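Local coordinates for CDP-archaeol synthase (Aeropyrum pernix K1, PDB 5GUF), which binds CTP and probably catalyses its magnesium-dependent reaction with 2,3-bis-O-geranylgeranylglycerol 1-phosphate to form CDP-archaeol for archaeal membrane lipids, at residues A[74-79]-A[83-88]; A[22-27]-A[124-129]; A[132-135]-A[140-143]; A[44-47]-A[51-54]. All blocks are in the same frame, centred on the assembly; numbering follows the deposited sequence.

Contact 1: residues A[74-79]-A[83-88]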
ATOM      1  N   VAL A  74      -5.822  28.052   3.212  1.00 34.73           N
ATOM      2  CA  VAL A  74      -6.648  29.191   3.599  1.00 36.76           C
ATOM      3  C   VAL A  74      -8.095  28.747   3.782  1.00 32.08           C
ATOM      4  O   VAL A  74      -8.736  29.062   4.785  1.00 30.19           O
ATOM      5  CB  VAL A  74      -6.529  30.318   2.557  1.00 38.30           C
ATOM      6  CG1 VAL A  74      -7.599  31.381   2.806  1.00 48.03           C
ATOM      7  CG2 VAL A  74      -5.144  30.928   2.589  1.00 35.25           C
ATOM      8  N   LEU A  75      -8.622  27.987   2.821  1.00 31.98           N
ATOM      9  CA  LEU A  75      -9.974  27.466   2.982  1.00 32.68           C
ATOM     10  C   LEU A  75     -10.071  26.504   4.161  1.00 35.08           C
ATOM     11  O   LEU A  75     -11.086  26.479   4.860  1.00 37.53           O
ATOM     12  CB  LEU A  75     -10.438  26.781   1.698  1.00 25.78           C
ATOM     13  CG  LEU A  75     -10.545  27.720   0.503  1.00 38.74           C
ATOM     14  CD1 LEU A  75     -10.823  26.946  -0.782  1.00 31.20           C
ATOM     15  CD2 LEU A  75     -11.619  28.760   0.776  1.00 32.11           C
ATOM     16  N   ALA A  76      -9.049  25.670   4.376  1.00 37.61           N
ATOM     17  CA  ALA A  76      -9.084  24.771   5.532  1.00 36.84           C
ATOM     18  C   ALA A  76      -9.050  25.555   6.839  1.00 31.02           C
ATOM     19  O   ALA A  76      -9.759  25.217   7.789  1.00 35.24           O
ATOM     20  CB  ALA A  76      -7.925  23.774   5.479  1.00 29.68           C
ATOM     21  N   ALA A  77      -8.243  26.619   6.895  1.00 31.18           N
ATOM     22  CA  ALA A  77      -8.172  27.440   8.096  1.00 34.43           C
ATOM     23  C   ALA A  77      -9.492  28.172   8.351  1.00 42.02           C
ATOM     24  O   ALA A  77      -9.926  28.289   9.501  1.00 43.39           O
ATOM     25  CB  ALA A  77      -7.008  28.423   7.979  1.00 30.69           C
ATOM     26  N   LEU A  78     -10.153  28.656   7.294  1.00 37.97           N
ATOM     27  CA  LEU A  78     -11.417  29.361   7.483  1.00 38.11           C
ATOM     28  C   LEU A  78     -12.548  28.397   7.808  1.00 45.18           C
ATOM     29  O   LEU A  78     -13.411  28.705   8.637  1.00 48.87           O
ATOM     30  CB  LEU A  78     -11.764  30.171   6.240  1.00 36.47           C
ATOM     31  CG  LEU A  78     -10.814  31.337   6.038  1.00 39.81           C
ATOM     32  CD1 LEU A  78     -11.053  31.966   4.682  1.00 36.66           C
ATOM     33  CD2 LEU A  78     -11.003  32.331   7.157  1.00 39.71           C
ATOM     34  N   ALA A  79     -12.566  27.227   7.165  1.00 40.68           N
ATOM     35  CA  ALA A  79     -13.620  26.256   7.443  1.00 40.78           C
ATOM     36  C   ALA A  79     -13.553  25.745   8.879  1.00 48.22           C
ATOM     37  O   ALA A  79     -14.590  25.518   9.509  1.00 52.15           O
ATOM     38  CB  ALA A  79     -13.530  25.085   6.465  1.00 40.29           C
ATOM     39  N   MET A  83      -6.522  28.812  12.476  1.00 36.80           N
ATOM     40  CA  MET A  83      -5.667  29.601  11.608  1.00 38.79           C
ATOM     41  C   MET A  83      -4.312  28.949  11.363  1.00 42.89           C
ATOM     42  O   MET A  83      -3.649  29.283  10.373  1.00 38.35           O
ATOM     43  CB  MET A  83      -5.490  30.996  12.193  1.00 30.65           C
ATOM     44  CG  MET A  83      -6.760  31.850  12.078  1.00 52.63           C
ATOM     45  SD  MET A  83      -7.234  32.257  10.374  1.00 74.05           S
ATOM     46  CE  MET A  83      -8.805  31.411  10.218  1.00 44.02           C
ATOM     47  N   LEU A  84      -3.878  28.035  12.232  1.00 34.88           N
ATOM     48  CA  LEU A  84      -2.598  27.377  11.992  1.00 37.73           C
ATOM     49  C   LEU A  84      -2.615  26.555  10.709  1.00 34.88           C
ATOM     50  O   LEU A  84      -1.554  26.344  10.111  1.00 40.10           O
ATOM     51  CB  LEU A  84      -2.233  26.509  13.191  1.00 46.42           C
ATOM     52  CG  LEU A  84      -1.386  27.227  14.242  1.00 40.80           C
ATOM     53  CD1 LEU A  84      -0.891  26.246  15.304  1.00 46.12           C
ATOM     54  CD2 LEU A  84      -0.219  27.922  13.570  1.00 42.99           C
ATOM     55  N   LEU A  85      -3.800  26.131  10.251  1.00 35.53           N
ATOM     56  CA  LEU A  85      -3.921  25.446   8.963  1.00 31.43           C
ATOM     57  C   LEU A  85      -3.416  26.292   7.800  1.00 39.66           C
ATOM     58  O   LEU A  85      -2.947  25.740   6.798  1.00 37.99           O
ATOM     59  CB  LEU A  85      -5.373  25.040   8.701  1.00 33.23           C
ATOM     60  CG  LEU A  85      -6.002  24.081   9.723  1.00 44.50           C
ATOM     61  CD1 LEU A  85      -7.181  23.298   9.120  1.00 34.15           C
ATOM     62  CD2 LEU A  85      -4.935  23.136  10.295  1.00 45.78           C
ATOM     63  N   ALA A  86      -3.527  27.620   7.881  1.00 33.72           N
ATOM     64  CA  ALA A  86      -2.995  28.423   6.790  1.00 35.22           C
ATOM     65  C   ALA A  86      -1.479  28.435   6.799  1.00 35.84           C
ATOM     66  O   ALA A  86      -0.862  28.624   5.749  1.00 34.73           O
ATOM     67  CB  ALA A  86      -3.532  29.852   6.850  1.00 40.20           C
ATOM     68  N   VAL A  87      -0.876  28.238   7.963  1.00 38.78           N
ATOM     69  CA  VAL A  87       0.572  28.186   8.081  1.00 39.97           C
ATOM     70  C   VAL A  87       1.107  26.793   7.770  1.00 37.85           C
ATOM     71  O   VAL A  87       2.156  26.656   7.147  1.00 34.39           O
ATOM     72  CB  VAL A  87       0.967  28.647   9.498  1.00 49.57           C
ATOM     73  CG1 VAL A  87       2.465  28.409   9.768  1.00 43.73           C
ATOM     74  CG2 VAL A  87       0.589  30.104   9.688  1.00 46.77           C
ATOM     75  N   HIS A  88       0.388  25.749   8.187  1.00 34.31           N
ATOM     76  CA  HIS A  88       0.849  24.372   8.033  1.00 32.43           C
ATOM     77  C   HIS A  88       0.619  23.817   6.629  1.00 37.07           C
ATOM     78  O   HIS A  88       1.406  22.978   6.153  1.00 33.72           O
ATOM     79  CB  HIS A  88       0.128  23.479   9.037  1.00 31.86           C
ATOM     80  CG  HIS A  88       0.541  23.706  10.454  1.00 40.48           C
ATOM     81  ND1 HIS A  88      -0.192  23.241  11.526  1.00 37.37           N
ATOM     82  CD2 HIS A  88       1.621  24.336  10.978  1.00 34.20           C
ATOM     83  CE1 HIS A  88       0.413  23.583  12.648  1.00 39.53           C
ATOM     84  NE2 HIS A  88       1.519  24.240  12.344  1.00 39.67           N
TER
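Ala77 packs against Leu85 and Ala86 where helix 59-80 turns back into helix 84-109, so the contact is the closed end of a helical hairpin. The short axes run nearly antiparallel at 161° and approach to 7.3 Å, a close spacing that alanines make possible. At the centre, the methyl of Ala77 sits against the following helix's backbone, with CB 3.6 Å from Ala86 N. The same methyl meets Ala86 CB at 3.9 Å, while Leu85 CB comes to 3.7 Å from Ala77 CA. The small methyl fits the narrow space between the two helices.

Longer apolar chains extend this packing. CG of Leu85 stands beside its own backbone N (chi1 -60°), and branch CD1 reaches across to helix 59-80, 3.7 Å from Ala76 CB and also against the Ala76 carbonyl oxygen. Met83 leaves its backbone pointing away from helix 59-80, but its chain bends at chi2 and at chi3 (116°) and carries CE back. That methyl lies 3.4 Å from Ala77 O and 3.9 Å from Leu78 CD2; the flexible thioether suits such a return, and both Met83 and Leu78 lie on the surface.

Beyond the hairpin, Leu85 also touches Ile19 and Leu20 of helix 14-29 and the loop residues Val7 and Tyr139, joining the two hairpin helices to the first long helix.

Contact 2: residues A[22-27]-A[124-129]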
ATOM      1  N   LEU A  22      -6.847  17.888   2.960  1.00 36.68           N
ATOM      2  CA  LEU A  22      -7.360  18.397   1.689  1.00 35.32           C
ATOM      3  C   LEU A  22      -6.358  19.280   0.949  1.00 34.02           C
ATOM      4  O   LEU A  22      -6.338  19.231  -0.290  1.00 33.78           O
ATOM      5  CB  LEU A  22      -8.697  19.122   1.909  1.00 43.51           C
ATOM      6  CG  LEU A  22      -9.939  18.225   1.729  1.00 46.68           C
ATOM      7  CD1 LEU A  22     -11.177  18.826   2.385  1.00 49.99           C
ATOM      8  CD2 LEU A  22     -10.218  17.935   0.261  1.00 46.67           C
ATOM      9  N   PRO A  23      -5.523  20.085   1.604  1.00 35.94           N
ATOM     10  CA  PRO A  23      -4.461  20.770   0.843  1.00 31.10           C
ATOM     11  C   PRO A  23      -3.515  19.821   0.130  1.00 36.98           C
ATOM     12  O   PRO A  23      -3.090  20.113  -0.993  1.00 36.60           O
ATOM     13  CB  PRO A  23      -3.739  21.591   1.923  1.00 32.66           C
ATOM     14  CG  PRO A  23      -4.833  21.910   2.895  1.00 37.02           C
ATOM     15  CD  PRO A  23      -5.735  20.695   2.929  1.00 31.65           C
ATOM     16  N   ALA A  24      -3.166  18.694   0.754  1.00 41.16           N
ATOM     17  CA  ALA A  24      -2.299  17.711   0.106  1.00 33.50           C
ATOM     18  C   ALA A  24      -2.998  17.061  -1.087  1.00 30.86           C
ATOM     19  O   ALA A  24      -2.409  16.918  -2.163  1.00 32.52           O
ATOM     20  CB  ALA A  24      -1.872  16.649   1.124  1.00 26.45           C
ATOM     21  N   MET A  25      -4.251  16.635  -0.896  1.00 32.57           N
ATOM     22  CA  MET A  25      -5.049  16.096  -1.991  1.00 35.57           C
ATOM     23  C   MET A  25      -5.106  17.078  -3.156  1.00 38.53           C
ATOM     24  O   MET A  25      -4.968  16.693  -4.323  1.00 38.44           O
ATOM     25  CB  MET A  25      -6.461  15.786  -1.500  1.00 36.10           C
ATOM     26  CG  MET A  25      -6.576  14.526  -0.663  1.00 45.35           C
ATOM     27  SD  MET A  25      -8.278  14.221  -0.128  1.00 63.86           S
ATOM     28  CE  MET A  25      -8.263  14.954   1.497  1.00 53.28           C
ATOM     29  N   ILE A  26      -5.292  18.363  -2.846  1.00 31.49           N
ATOM     30  CA  ILE A  26      -5.373  19.373  -3.888  1.00 38.94           C
ATOM     31  C   ILE A  26      -3.996  19.636  -4.491  1.00 37.29           C
ATOM     32  O   ILE A  26      -3.865  19.825  -5.702  1.00 34.89           O
ATOM     33  CB  ILE A  26      -6.030  20.651  -3.338  1.00 32.47           C
ATOM     34  CG1 ILE A  26      -7.545  20.438  -3.310  1.00 34.59           C
ATOM     35  CG2 ILE A  26      -5.708  21.838  -4.223  1.00 28.87           C
ATOM     36  CD1 ILE A  26      -8.291  21.358  -2.397  1.00 40.54           C
ATOM     37  N   ALA A  27      -2.950  19.637  -3.666  1.00 37.56           N
ATOM     38  CA  ALA A  27      -1.602  19.749  -4.211  1.00 36.77           C
ATOM     39  C   ALA A  27      -1.287  18.572  -5.126  1.00 37.09           C
ATOM     40  O   ALA A  27      -0.660  18.744  -6.172  1.00 32.82           O
ATOM     41  CB  ALA A  27      -0.573  19.835  -3.085  1.00 32.75           C
ATOM     42  N   LEU A 124      -1.066   6.507  -2.899  1.00 35.25           N
ATOM     43  CA  LEU A 124      -0.790   6.752  -1.495  1.00 37.33           C
ATOM     44  C   LEU A 124       0.524   7.481  -1.226  1.00 45.21           C
ATOM     45  O   LEU A 124       0.705   7.988  -0.111  1.00 41.85           O
ATOM     46  CB  LEU A 124      -0.816   5.425  -0.728  1.00 37.65           C
ATOM     47  CG  LEU A 124      -2.223   4.834  -0.595  1.00 44.05           C
ATOM     48  CD1 LEU A 124      -2.216   3.614   0.308  1.00 38.66           C
ATOM     49  CD2 LEU A 124      -3.213   5.886  -0.079  1.00 44.62           C
ATOM     50  N   ASP A 125       1.425   7.581  -2.214  1.00 38.62           N
ATOM     51  CA  ASP A 125       2.741   8.178  -1.982  1.00 29.77           C
ATOM     52  C   ASP A 125       2.632   9.612  -1.475  1.00 29.12           C
ATOM     53  O   ASP A 125       3.364  10.014  -0.568  1.00 34.96           O
ATOM     54  CB  ASP A 125       3.566   8.130  -3.273  1.00 33.08           C
ATOM     55  CG  ASP A 125       2.799   8.692  -4.498  1.00 45.45           C
ATOM     56  OD1 ASP A 125       1.649   9.189  -4.359  1.00 45.70           O
ATOM     57  OD2 ASP A 125       3.351   8.642  -5.617  1.00 47.57           O
ATOM     58  N   PHE A 126       1.746  10.402  -2.066  1.00 29.30           N
ATOM     59  CA  PHE A 126       1.567  11.779  -1.624  1.00 33.46           C
ATOM     60  C   PHE A 126       0.941  11.832  -0.233  1.00 35.10           C
ATOM     61  O   PHE A 126       1.248  12.739   0.552  1.00 31.57           O
ATOM     62  CB  PHE A 126       0.691  12.547  -2.630  1.00 29.85           C
ATOM     63  CG  PHE A 126      -0.763  12.345  -2.400  1.00 34.72           C
ATOM     64  CD1 PHE A 126      -1.414  11.258  -2.948  1.00 35.88           C
ATOM     65  CD2 PHE A 126      -1.477  13.197  -1.561  1.00 36.46           C
ATOM     66  CE1 PHE A 126      -2.762  11.044  -2.695  1.00 33.03           C
ATOM     67  CE2 PHE A 126      -2.816  12.969  -1.301  1.00 37.08           C
ATOM     68  CZ  PHE A 126      -3.454  11.892  -1.886  1.00 32.48           C
ATOM     69  N   TYR A 127       0.047  10.886   0.070  1.00 26.82           N
ATOM     70  CA  TYR A 127      -0.576  10.831   1.386  1.00 30.06           C
ATOM     71  C   TYR A 127       0.451  10.556   2.473  1.00 34.45           C
ATOM     72  O   TYR A 127       0.380  11.144   3.562  1.00 35.60           O
ATOM     73  CB  TYR A 127      -1.672   9.764   1.397  1.00 32.29           C
ATOM     74  CG  TYR A 127      -2.217   9.435   2.766  1.00 38.20           C
ATOM     75  CD1 TYR A 127      -3.064  10.313   3.424  1.00 42.30           C
ATOM     76  CD2 TYR A 127      -1.890   8.238   3.404  1.00 39.38           C
ATOM     77  CE1 TYR A 127      -3.569  10.016   4.678  1.00 36.08           C
ATOM     78  CE2 TYR A 127      -2.392   7.936   4.660  1.00 39.21           C
ATOM     79  CZ  TYR A 127      -3.227   8.839   5.291  1.00 41.31           C
ATOM     80  OH  TYR A 127      -3.741   8.562   6.543  1.00 43.61           O
ATOM     81  N   LEU A 128       1.421   9.681   2.185  1.00 34.02           N
ATOM     82  CA  LEU A 128       2.460   9.301   3.140  1.00 34.77           C
ATOM     83  C   LEU A 128       3.461  10.430   3.366  1.00 33.61           C
ATOM     84  O   LEU A 128       3.905  10.648   4.499  1.00 37.44           O
ATOM     85  CB  LEU A 128       3.178   8.038   2.639  1.00 41.99           C
ATOM     86  CG  LEU A 128       2.357   6.736   2.595  1.00 45.23           C
ATOM     87  CD1 LEU A 128       3.042   5.628   1.788  1.00 40.75           C
ATOM     88  CD2 LEU A 128       2.047   6.253   4.019  1.00 36.67           C
ATOM     89  N   GLY A 129       3.843  11.146   2.308  1.00 29.08           N
ATOM     90  CA  GLY A 129       4.655  12.340   2.501  1.00 33.22           C
ATOM     91  C   GLY A 129       3.941  13.405   3.323  1.00 31.60           C
ATOM     92  O   GLY A 129       4.516  13.993   4.241  1.00 29.71           O
TER
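In the interior of the transmembrane helix bundle, Phe126 of helix 121-136 bridges to Ala24 and Met25 of helix 14-29, close to the centre of the chain. The nearest CA atoms, of Ala24 and Tyr127, are 7.2 Å apart, and the large flat ring of Phe126 fills the space beside them. Chi1 of Phe126 (84°) sets CG between the backbone N and the carbonyl carbon, and the ring extends toward the opposite helix. Its CD2 rests 3.9 Å from Ala24 O, and the neighbouring CE2 lies 3.9 Å from Met25 CA. The small methyl of Ala24 allows this approach to the main chain, whereas Met25 starts away from Phe126 and contributes the root of its chain, CG being 4.1 Å from Phe126 CE2. These side chains meet at a slant.

Both helices are kinked here. Pro23 has no N-H to give to the preceding turn; in the other helix Phe126 N makes a short, bent bond of 2.6 Å to Asp125 OD1 instead, meeting the carboxylate from above its plane. One face of the phenylalanine ring is covered by Tyr127 CB. The Phe126 side chain comes within about 8 Å of the bound CTP and about 6 Å of a potassium ion, too far for contact.

Around this pair, Ala24 packs on Ala96 of helix 84-109, Phe126 on Val153 of helix 143-161, and Ile26 faces Ala68 and Ala72 of helix 59-80.

Contact 3: residues A[132-135]-A[140-143]; sequences AVSI and TWTP
Ser134 receives the indole N-H of Trp141 across the turn that leads from helix 121-136 into strand 140-141, one half of a two-stranded parallel sheet with strand 10-11. The bond from Trp141 NE1 to Ser134 OG measures 2.9 Å and bends to 143° at the hydrogen. The hydroxyl stands near the indole plane at the nitrogen edge, yet tilted out of it by 25°. Ser134 holds OG between its backbone N and its carbonyl carbon (chi1 82°), where the hydroxyl can also give its own proton to Leu131 O one turn back in the helix. Gripped by one donor and one acceptor, the buried oxygen uses both the donor and the acceptor side of the hydroxyl, and the N-H, the indole's one polar group, is satisfied.

Trp141 turns its N-H edge to Ser134, while the ring also touches Ile11 of strand 10-11. Ile135 completes the contact: its CG1 branch passes obliquely 4.1 Å from Trp141 CD1, giving the five-membered ring an apolar neighbour. A phenylalanine here would probably leave Ser134 OG without its donor and open a gap beside Ala17, Leu20 and Met21 of helix 14-29, against which the indole packs.

The strand is held by backbone bonds from Thr140 to Trp9 and Ile11. Just beyond it Thr142 takes the N-cap position of helix 143-161, its OG1 hydrogen-bonded to Val145 N.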
ATOM      1  N   ALA A 132       3.705  12.303   6.889  1.00 31.31           N
ATOM      2  CA  ALA A 132       4.993  12.457   7.561  1.00 26.90           C
ATOM      3  C   ALA A 132       5.214  13.895   7.993  1.00 31.56           C
ATOM      4  O   ALA A 132       5.692  14.143   9.106  1.00 36.07           O
ATOM      5  CB  ALA A 132       6.146  11.999   6.658  1.00 21.39           C
ATOM      6  N   VAL A 133       4.877  14.855   7.123  1.00 30.93           N
ATOM      7  CA  VAL A 133       5.089  16.267   7.440  1.00 28.60           C
ATOM      8  C   VAL A 133       4.157  16.714   8.557  1.00 28.53           C
ATOM      9  O   VAL A 133       4.567  17.432   9.477  1.00 35.25           O
ATOM     10  CB  VAL A 133       4.921  17.134   6.172  1.00 35.39           C
ATOM     11  CG1 VAL A 133       4.862  18.610   6.515  1.00 31.37           C
ATOM     12  CG2 VAL A 133       6.068  16.887   5.214  1.00 26.35           C
ATOM     13  N   SER A 134       2.896  16.296   8.511  1.00 28.42           N
ATOM     14  CA  SER A 134       1.991  16.663   9.594  1.00 30.29           C
ATOM     15  C   SER A 134       2.520  16.170  10.948  1.00 30.12           C
ATOM     16  O   SER A 134       2.402  16.870  11.956  1.00 35.09           O
ATOM     17  CB  SER A 134       0.587  16.125   9.312  1.00 24.78           C
ATOM     18  OG  SER A 134       0.459  14.768   9.674  1.00 28.67           O
ATOM     19  N   ILE A 135       3.135  14.981  10.981  1.00 33.30           N
ATOM     20  CA  ILE A 135       3.722  14.474  12.225  1.00 29.52           C
ATOM     21  C   ILE A 135       4.971  15.265  12.597  1.00 30.90           C
ATOM     22  O   ILE A 135       5.151  15.648  13.753  1.00 31.82           O
ATOM     23  CB  ILE A 135       4.026  12.970  12.093  1.00 38.32           C
ATOM     24  CG1 ILE A 135       2.714  12.166  12.057  1.00 32.91           C
ATOM     25  CG2 ILE A 135       4.989  12.518  13.202  1.00 26.89           C
ATOM     26  CD1 ILE A 135       2.894  10.698  11.705  1.00 34.20           C
ATOM     27  N   THR A 140      -0.488  14.426  16.126  1.00 27.87           N
ATOM     28  CA  THR A 140      -0.530  13.007  16.431  1.00 24.50           C
ATOM     29  C   THR A 140      -1.745  12.407  15.749  1.00 28.71           C
ATOM     30  O   THR A 140      -2.859  12.914  15.905  1.00 30.45           O
ATOM     31  CB  THR A 140      -0.584  12.753  17.940  1.00 31.07           C
ATOM     32  OG1 THR A 140       0.688  13.071  18.518  1.00 30.36           O
ATOM     33  CG2 THR A 140      -0.935  11.276  18.246  1.00 24.58           C
ATOM     34  N   TRP A 141      -1.529  11.337  14.987  1.00 29.38           N
ATOM     35  CA  TRP A 141      -2.610  10.596  14.354  1.00 29.54           C
ATOM     36  C   TRP A 141      -2.926   9.364  15.186  1.00 29.40           C
ATOM     37  O   TRP A 141      -2.023   8.736  15.732  1.00 34.76           O
ATOM     38  CB  TRP A 141      -2.226  10.167  12.935  1.00 29.61           C
ATOM     39  CG  TRP A 141      -2.196  11.296  11.953  1.00 31.93           C
ATOM     40  CD1 TRP A 141      -1.337  12.348  11.949  1.00 31.65           C
ATOM     41  CD2 TRP A 141      -3.083  11.500  10.851  1.00 27.22           C
ATOM     42  NE1 TRP A 141      -1.626  13.192  10.916  1.00 28.34           N
ATOM     43  CE2 TRP A 141      -2.695  12.696  10.222  1.00 32.39           C
ATOM     44  CE3 TRP A 141      -4.158  10.781  10.326  1.00 31.41           C
ATOM     45  CZ2 TRP A 141      -3.333  13.186   9.082  1.00 27.34           C
ATOM     46  CZ3 TRP A 141      -4.796  11.271   9.199  1.00 30.70           C
ATOM     47  CH2 TRP A 141      -4.381  12.462   8.592  1.00 28.88           C
ATOM     48  N   THR A 142      -4.193   9.026  15.291  1.00 29.89           N
ATOM     49  CA  THR A 142      -4.427   7.653  15.708  1.00 32.37           C
ATOM     50  C   THR A 142      -4.204   6.716  14.523  1.00 38.74           C
ATOM     51  O   THR A 142      -4.448   7.089  13.365  1.00 33.39           O
ATOM     52  CB  THR A 142      -5.840   7.461  16.250  1.00 24.14           C
ATOM     53  OG1 THR A 142      -6.779   7.690  15.198  1.00 32.42           O
ATOM     54  CG2 THR A 142      -6.106   8.438  17.403  1.00 34.11           C
ATOM     55  N   PRO A 143      -3.715   5.502  14.790  1.00 35.31           N
ATOM     56  CA  PRO A 143      -3.521   4.544  13.693  1.00 28.85           C
ATOM     57  C   PRO A 143      -4.793   4.276  12.922  1.00 32.24           C
ATOM     58  O   PRO A 143      -4.746   4.158  11.695  1.00 36.89           O
ATOM     59  CB  PRO A 143      -3.011   3.284  14.413  1.00 34.56           C
ATOM     60  CG  PRO A 143      -2.407   3.796  15.686  1.00 40.59           C
ATOM     61  CD  PRO A 143      -3.241   4.985  16.088  1.00 33.84           C
TER

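Contact 4: residues A[44-47]-A[51-54]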
ATOM      1  N   VAL A  44      17.769  13.914 -16.426  1.00 39.97           N
ATOM      2  CA  VAL A  44      18.880  13.049 -16.035  1.00 36.92           C
ATOM      3  C   VAL A  44      18.470  11.579 -16.040  1.00 46.10           C
ATOM      4  O   VAL A  44      17.402  11.199 -15.533  1.00 42.63           O
ATOM      5  CB  VAL A  44      19.394  13.441 -14.640  1.00 37.63           C
ATOM      6  CG1 VAL A  44      20.369  12.406 -14.142  1.00 43.13           C
ATOM      7  CG2 VAL A  44      20.038  14.815 -14.661  1.00 42.32           C
ATOM      8  N   VAL A  45      19.342  10.739 -16.604  1.00 44.59           N
ATOM      9  CA  VAL A  45      19.207   9.288 -16.579  1.00 36.85           C
ATOM     10  C   VAL A  45      20.259   8.735 -15.631  1.00 38.10           C
ATOM     11  O   VAL A  45      21.402   9.198 -15.639  1.00 43.87           O
ATOM     12  CB  VAL A  45      19.375   8.697 -17.990  1.00 38.07           C
ATOM     13  CG1 VAL A  45      19.440   7.171 -17.934  1.00 38.71           C
ATOM     14  CG2 VAL A  45      18.249   9.191 -18.926  1.00 30.50           C
ATOM     15  N   LEU A  46      19.880   7.758 -14.811  1.00 36.01           N
ATOM     16  CA  LEU A  46      20.791   7.135 -13.854  1.00 37.81           C
ATOM     17  C   LEU A  46      21.520   5.951 -14.486  1.00 34.74           C
ATOM     18  O   LEU A  46      21.132   5.461 -15.542  1.00 37.86           O
ATOM     19  CB  LEU A  46      20.007   6.688 -12.627  1.00 37.58           C
ATOM     20  CG  LEU A  46      19.514   7.747 -11.651  1.00 42.90           C
ATOM     21  CD1 LEU A  46      19.475   7.151 -10.230  1.00 38.22           C
ATOM     22  CD2 LEU A  46      20.376   8.998 -11.714  1.00 34.13           C
ATOM     23  N   PRO A  47      22.589   5.454 -13.844  1.00 34.49           N
ATOM     24  CA  PRO A  47      23.322   4.294 -14.396  1.00 29.36           C
ATOM     25  C   PRO A  47      22.489   3.049 -14.632  1.00 35.38           C
ATOM     26  O   PRO A  47      22.962   2.147 -15.338  1.00 40.44           O
ATOM     27  CB  PRO A  47      24.391   4.019 -13.337  1.00 28.05           C
ATOM     28  CG  PRO A  47      24.624   5.329 -12.700  1.00 33.22           C
ATOM     29  CD  PRO A  47      23.295   6.032 -12.686  1.00 34.35           C
ATOM     30  N   ARG A  51      15.269   7.185 -16.071  1.00 34.84           N
ATOM     31  CA  ARG A  51      15.247   8.575 -15.629  1.00 32.89           C
ATOM     32  C   ARG A  51      15.285   8.644 -14.108  1.00 33.06           C
ATOM     33  O   ARG A  51      14.849   7.725 -13.409  1.00 35.64           O
ATOM     34  CB  ARG A  51      14.004   9.280 -16.152  1.00 35.25           C
ATOM     35  CG  ARG A  51      14.038   9.539 -17.641  1.00 33.79           C
ATOM     36  CD  ARG A  51      14.873  10.756 -17.970  1.00 31.65           C
ATOM     37  NE  ARG A  51      14.282  11.971 -17.412  1.00 40.85           N
ATOM     38  CZ  ARG A  51      13.238  12.626 -17.928  1.00 39.45           C
ATOM     39  NH1 ARG A  51      12.632  12.210 -19.041  1.00 29.57           N
ATOM     40  NH2 ARG A  51      12.795  13.715 -17.323  1.00 37.51           N
ATOM     41  N   LEU A  52      15.857   9.728 -13.594  1.00 32.40           N
ATOM     42  CA  LEU A  52      15.855   9.941 -12.151  1.00 32.49           C
ATOM     43  C   LEU A  52      14.424  10.027 -11.618  1.00 39.32           C
ATOM     44  O   LEU A  52      14.070   9.355 -10.640  1.00 35.26           O
ATOM     45  CB  LEU A  52      16.642  11.207 -11.823  1.00 29.75           C
ATOM     46  CG  LEU A  52      16.577  11.701 -10.381  1.00 43.11           C
ATOM     47  CD1 LEU A  52      17.301  10.732  -9.473  1.00 42.73           C
ATOM     48  CD2 LEU A  52      17.140  13.117 -10.260  1.00 37.30           C
ATOM     49  N   LEU A  53      13.580  10.833 -12.273  1.00 34.55           N
ATOM     50  CA  LEU A  53      12.159  10.954 -11.952  1.00 33.21           C
ATOM     51  C   LEU A  53      11.253  10.662 -13.131  1.00 33.38           C
ATOM     52  O   LEU A  53      10.216  10.019 -12.955  1.00 33.26           O
ATOM     53  CB  LEU A  53      11.835  12.359 -11.413  1.00 26.66           C
ATOM     54  CG  LEU A  53      12.448  12.716 -10.044  1.00 38.85           C
ATOM     55  CD1 LEU A  53      12.022  14.125  -9.577  1.00 34.79           C
ATOM     56  CD2 LEU A  53      12.136  11.667  -8.964  1.00 30.61           C
ATOM     57  N   GLY A  54      11.624  11.098 -14.334  1.00 33.67           N
ATOM     58  CA  GLY A  54      10.769  10.986 -15.493  1.00 23.30           C
ATOM     59  C   GLY A  54      10.095  12.306 -15.811  1.00 43.85           C
ATOM     60  O   GLY A  54      10.126  13.270 -15.033  1.00 38.21           O
TER
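Val45 and Arg51 cross their side chains at about a right angle in a hairpin-like loop between helices 31-34 and 59-80, with Val45 CG2 3.8 Å from the methylene CD of Arg51. Their backbones form a single beta bridge. Arg51 reaches this position by curling: CG lies beside its backbone N, and further bends at chi2 and chi3 fold the chain back along the loop, while Val44 O sits at the edge of the guanidinium, in its plane. The charged end belongs to Asp41 and Asp55, which form salt bridges to NH2 and NH1 respectively. A leucine in its place would probably leave the carboxylates of Asp41 and Asp55 without this arginine's charge.

Leu46 and Leu52 pass each other at an oblique angle, with CD2 of Leu46 4.2 Å from CD1 of Leu52, and bury some apolar surface together. The polar link across is the bond from Leu52 N to Val44 O, 2.9 Å long and fairly straight at 162°. The same carbonyl oxygen takes a CA-H...O contact from Arg51 CA at 3.4 Å.

The loop leads directly to the CTP-pocket residues Gly56, Lys57 and Thr58, and Leu53 O accepts a bond from Arg108, another pocket residue. At the backbone angles of Gly54 (phi 101°, psi 170°) a CB would press on the carbonyl oxygen of Leu53, so glycine suits the place, and its CA lies 3.8 Å above the centre of the Arg51 guanidinium plane.

In the fold
From the N terminus, helix 14-29 supplies the first half of contact 2, whose partner follows 97 residues on. Within that long excursion contact 4 closes a short loop at the CTP end of the molecule, and contact 1 then closes the hairpin between helices 59-80 and 84-109; the two follow in series, on opposite sides of the chain's centre and about 37 Å apart between centres. Contact 2 then brings helix 121-136 back to helix 14-29. Contact 3 opens farther along that same helix and ties it to strand 140-141. No loops cross. Contacts 2 and 3 touch directly, through Tyr127 and Trp141.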